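Local coordinates for hypothetical protein DR_0824 (Deinococcus radiodurans, PDB 2IMR) that deaminates aminodeoxyfutalosine to futalosine in menaquinone biosynthesis, using one bound zinc ion per subunit, at residues 148-159 with 168-177. Numbering follows the deposited sequence.
Sequences GVGDIVWAPEVM and LSGTLYFEVL
Val-149, Asp-151 and Val-153 each give their N-H to the strand 170-176 side and take one back at the carbonyl, six bonds that pair the two strands in parallel. The run opens with Val-149 N to Ser-169 O (2.9 Å), the most bent at 145°, and ends with Glu-175 N on Val-153 O (2.8 Å, 171°). Gly-150 and Ile-152 bond through their backbones to Thr-100, across the other edge of strand 149-153. Asp-151 OD1 accepts from Leu-102 N, while Thr-171 OG1 bonds Arg-207 NE and Val-395 O. With CG beside its backbone N (chi1 -54°), the Tyr-173 ring meets Gly-150 CA edge-on, 3.9 Å from CE2, and Ile-152 CD1 lies 3.7 Å from Tyr-173 CB. An alanine here is likely to open a gap beside Gly-150 and under Thr-171 CG2, which sits over the ring's centre. On the opposite face, with Leu-172 and Phe-174, Met-159 of helix 156-163 brings SD to 3.7 Å from Leu-172 CB. Glu-175, predicted to bind the substrate, places OE1 at the Trp-154 edge, 3.4 Å from CE3. This is a beta-alpha-beta unit of the amidohydrolase TIM barrel beside its zinc site, the Ile-152 side chain about 5 Å from the ion (nearest atoms).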
loop_
_atom_site.group_PDB
_atom_site.type_symbol
_atom_site.label_atom_id
_atom_site.label_comp_id
_atom_site.label_asym_id
_atom_site.label_seq_id
_atom_site.Cartn_x
_atom_site.Cartn_y
_atom_site.Cartn_z
ATOM N N GLY A 148 -7.556 -0.127 8.609
ATOM C CA GLY A 148 -6.837 -1.315 8.193
ATOM C C GLY A 148 -5.405 -1.026 7.787
ATOM O O GLY A 148 -5.034 0.120 7.537
ATOM N N VAL A 149 -4.589 -2.071 7.734
ATOM C CA VAL A 149 -3.199 -1.914 7.331
ATOM C C VAL A 149 -2.732 -3.082 6.468
ATOM O O VAL A 149 -3.192 -4.215 6.629
ATOM C CB VAL A 149 -2.253 -1.810 8.555
ATOM C CG1 VAL A 149 -2.310 -3.088 9.380
ATOM C CG2 VAL A 149 -0.819 -1.549 8.089
ATOM N N GLY A 150 -1.837 -2.770 5.534
ATOM C CA GLY A 150 -1.239 -3.764 4.662
ATOM C C GLY A 150 0.224 -3.688 5.054
ATOM O O GLY A 150 0.960 -2.830 4.567
ATOM N N ASP A 151 0.646 -4.567 5.953
ATOM C CA ASP A 151 2.018 -4.539 6.441
ATOM C C ASP A 151 2.926 -5.627 5.902
ATOM O O ASP A 151 2.570 -6.804 5.889
ATOM C CB ASP A 151 2.027 -4.606 7.975
ATOM C CG ASP A 151 3.428 -4.540 8.551
ATOM O OD1 ASP A 151 4.164 -3.614 8.172
ATOM O OD2 ASP A 151 3.794 -5.401 9.386
ATOM N N ILE A 152 4.106 -5.215 5.455
ATOM C CA ILE A 152 5.094 -6.146 4.947
ATOM C C ILE A 152 5.949 -6.518 6.154
ATOM O O ILE A 152 6.495 -5.640 6.827
ATOM C CB ILE A 152 5.981 -5.498 3.871
ATOM C CG1 ILE A 152 5.109 -4.933 2.741
ATOM C CG2 ILE A 152 6.976 -6.529 3.327
ATOM C CD1 ILE A 152 4.134 -5.939 2.140
ATOM N N VAL A 153 6.058 -7.815 6.422
ATOM C CA VAL A 153 6.818 -8.319 7.562
ATOM C C VAL A 153 8.086 -9.046 7.142
ATOM O O VAL A 153 8.065 -9.868 6.222
ATOM C CB VAL A 153 5.969 -9.316 8.399
ATOM C CG1 VAL A 153 6.773 -9.810 9.592
ATOM C CG2 VAL A 153 4.684 -8.658 8.859
ATOM N N TRP A 154 9.186 -8.753 7.829
ATOM C CA TRP A 154 10.458 -9.398 7.537
ATOM C C TRP A 154 10.811 -10.473 8.562
ATOM O O TRP A 154 10.924 -11.653 8.225
ATOM C CB TRP A 154 11.592 -8.371 7.488
ATOM C CG TRP A 154 12.946 -9.017 7.308
ATOM C CD1 TRP A 154 13.772 -9.495 8.291
ATOM C CD2 TRP A 154 13.586 -9.322 6.064
ATOM N NE1 TRP A 154 14.886 -10.083 7.729
ATOM C CE2 TRP A 154 14.796 -9.989 6.364
ATOM C CE3 TRP A 154 13.253 -9.097 4.721
ATOM C CZ2 TRP A 154 15.676 -10.434 5.370
ATOM C CZ3 TRP A 154 14.127 -9.539 3.731
ATOM C CH2 TRP A 154 15.324 -10.200 4.063
ATOM N N ALA A 155 10.988 -10.067 9.813
ATOM C CA ALA A 155 11.363 -11.017 10.859
ATOM C C ALA A 155 10.218 -11.914 11.306
ATOM O O ALA A 155 9.146 -11.437 11.651
ATOM C CB ALA A 155 11.935 -10.265 12.069
ATOM N N PRO A 156 10.438 -13.239 11.304
ATOM C CA PRO A 156 9.402 -14.184 11.726
ATOM C C PRO A 156 8.848 -13.865 13.124
ATOM O O PRO A 156 7.651 -14.007 13.375
ATOM C CB PRO A 156 10.129 -15.525 11.685
ATOM C CG PRO A 156 11.061 -15.350 10.523
ATOM C CD PRO A 156 11.607 -13.950 10.750
ATOM N N GLU A 157 9.718 -13.432 14.029
ATOM C CA GLU A 157 9.284 -13.104 15.384
ATOM C C GLU A 157 8.344 -11.907 15.398
ATOM O O GLU A 157 7.506 -11.777 16.288
ATOM C CB GLU A 157 10.495 -12.855 16.291
ATOM C CG GLU A 157 11.115 -14.145 16.807
ATOM C CD GLU A 157 12.224 -13.919 17.816
ATOM O OE1 GLU A 157 12.047 -13.081 18.727
ATOM O OE2 GLU A 157 13.268 -14.592 17.702
ATOM N N VAL A 158 8.489 -11.024 14.414
ATOM C CA VAL A 158 7.611 -9.870 14.318
ATOM C C VAL A 158 6.243 -10.375 13.875
ATOM O O VAL A 158 5.219 -9.943 14.405
ATOM C CB VAL A 158 8.157 -8.829 13.313
ATOM C CG1 VAL A 158 7.067 -7.833 12.920
ATOM C CG2 VAL A 158 9.329 -8.102 13.944
ATOM N N MET A 159 6.223 -11.307 12.921
ATOM C CA MET A 159 4.950 -11.860 12.466
ATOM C C MET A 159 4.244 -12.509 13.654
ATOM O O MET A 159 3.035 -12.342 13.833
ATOM C CB MET A 159 5.157 -12.905 11.363
ATOM C CG MET A 159 3.844 -13.484 10.824
ATOM S SD MET A 159 2.821 -12.279 9.927
ATOM C CE MET A 159 3.502 -12.441 8.243
ATOM N N LEU A 168 -5.273 -4.800 15.575
ATOM C CA LEU A 168 -4.958 -4.596 14.160
ATOM C C LEU A 168 -5.946 -5.287 13.227
ATOM O O LEU A 168 -6.563 -6.291 13.587
ATOM C CB LEU A 168 -3.559 -5.131 13.833
ATOM C CG LEU A 168 -2.310 -4.408 14.336
ATOM C CD1 LEU A 168 -1.077 -5.228 13.950
ATOM C CD2 LEU A 168 -2.236 -3.012 13.730
ATOM N N SER A 169 -6.087 -4.745 12.021
ATOM C CA SER A 169 -6.958 -5.342 11.018
ATOM C C SER A 169 -6.307 -5.114 9.655
ATOM O O SER A 169 -5.633 -4.105 9.438
ATOM C CB SER A 169 -8.362 -4.725 11.058
ATOM O OG SER A 169 -8.409 -3.469 10.412
ATOM N N GLY A 170 -6.493 -6.064 8.747
ATOM C CA GLY A 170 -5.904 -5.941 7.427
ATOM C C GLY A 170 -5.160 -7.200 7.032
ATOM O O GLY A 170 -5.636 -8.311 7.277
ATOM N N THR A 171 -3.989 -7.033 6.426
ATOM C CA THR A 171 -3.184 -8.165 5.998
ATOM C C THR A 171 -1.717 -7.996 6.376
ATOM O O THR A 171 -1.162 -6.905 6.254
ATOM C CB THR A 171 -3.244 -8.337 4.468
ATOM O OG1 THR A 171 -4.607 -8.500 4.059
ATOM C CG2 THR A 171 -2.425 -9.545 4.030
ATOM N N LEU A 172 -1.101 -9.083 6.829
ATOM C CA LEU A 172 0.319 -9.089 7.182
ATOM C C LEU A 172 1.001 -9.968 6.138
ATOM O O LEU A 172 0.812 -11.188 6.131
ATOM C CB LEU A 172 0.533 -9.694 8.575
ATOM C CG LEU A 172 -0.219 -9.013 9.720
ATOM C CD1 LEU A 172 0.077 -9.745 11.026
ATOM C CD2 LEU A 172 0.191 -7.547 9.808
ATOM N N TYR A 173 1.775 -9.342 5.253
ATOM C CA TYR A 173 2.479 -10.041 4.182
ATOM C C TYR A 173 3.907 -10.422 4.579
ATOM O O TYR A 173 4.712 -9.551 4.924
ATOM C CB TYR A 173 2.553 -9.150 2.939
ATOM C CG TYR A 173 1.230 -8.609 2.437
ATOM C CD1 TYR A 173 0.520 -9.260 1.427
ATOM C CD2 TYR A 173 0.720 -7.406 2.931
ATOM C CE1 TYR A 173 -0.657 -8.721 0.916
ATOM C CE2 TYR A 173 -0.453 -6.860 2.432
ATOM C CZ TYR A 173 -1.136 -7.516 1.424
ATOM O OH TYR A 173 -2.279 -6.950 0.913
ATOM N N PHE A 174 4.225 -11.713 4.504
ATOM C CA PHE A 174 5.563 -12.197 4.848
ATOM C C PHE A 174 6.460 -11.957 3.641
ATOM O O PHE A 174 6.209 -12.479 2.561
ATOM C CB PHE A 174 5.516 -13.692 5.194
ATOM C CG PHE A 174 6.814 -14.240 5.728
ATOM C CD1 PHE A 174 7.529 -13.550 6.706
ATOM C CD2 PHE A 174 7.303 -15.465 5.281
ATOM C CE1 PHE A 174 8.711 -14.073 7.233
ATOM C CE2 PHE A 174 8.486 -16.000 5.800
ATOM C CZ PHE A 174 9.192 -15.303 6.779
ATOM N N GLU A 175 7.512 -11.167 3.821
ATOM C CA GLU A 175 8.394 -10.849 2.701
ATOM C C GLU A 175 9.419 -11.934 2.393
ATOM O O GLU A 175 10.044 -12.481 3.294
ATOM C CB GLU A 175 9.109 -9.522 2.963
ATOM C CG GLU A 175 9.662 -8.872 1.710
ATOM C CD GLU A 175 10.162 -7.466 1.962
ATOM O OE1 GLU A 175 11.123 -7.306 2.741
ATOM O OE2 GLU A 175 9.592 -6.522 1.384
ATOM N N VAL A 176 9.570 -12.247 1.109
ATOM C CA VAL A 176 10.535 -13.253 0.672
ATOM C C VAL A 176 11.491 -12.598 -0.316
ATOM O O VAL A 176 11.066 -11.898 -1.231
ATOM C CB VAL A 176 9.839 -14.446 -0.000
ATOM C CG1 VAL A 176 10.885 -15.456 -0.480
ATOM C CG2 VAL A 176 8.884 -15.099 0.984
ATOM N N LEU A 177 12.785 -12.832 -0.130
ATOM C CA LEU A 177 13.796 -12.218 -0.980
ATOM C C LEU A 177 14.980 -13.144 -1.252
ATOM O O LEU A 177 15.692 -13.522 -0.337
ATOM C CB LEU A 177 14.293 -10.931 -0.299
ATOM C CG LEU A 177 15.207 -9.901 -0.978
ATOM C CD1 LEU A 177 15.392 -8.731 -0.015
ATOM C CD2 LEU A 177 16.564 -10.494 -1.342
#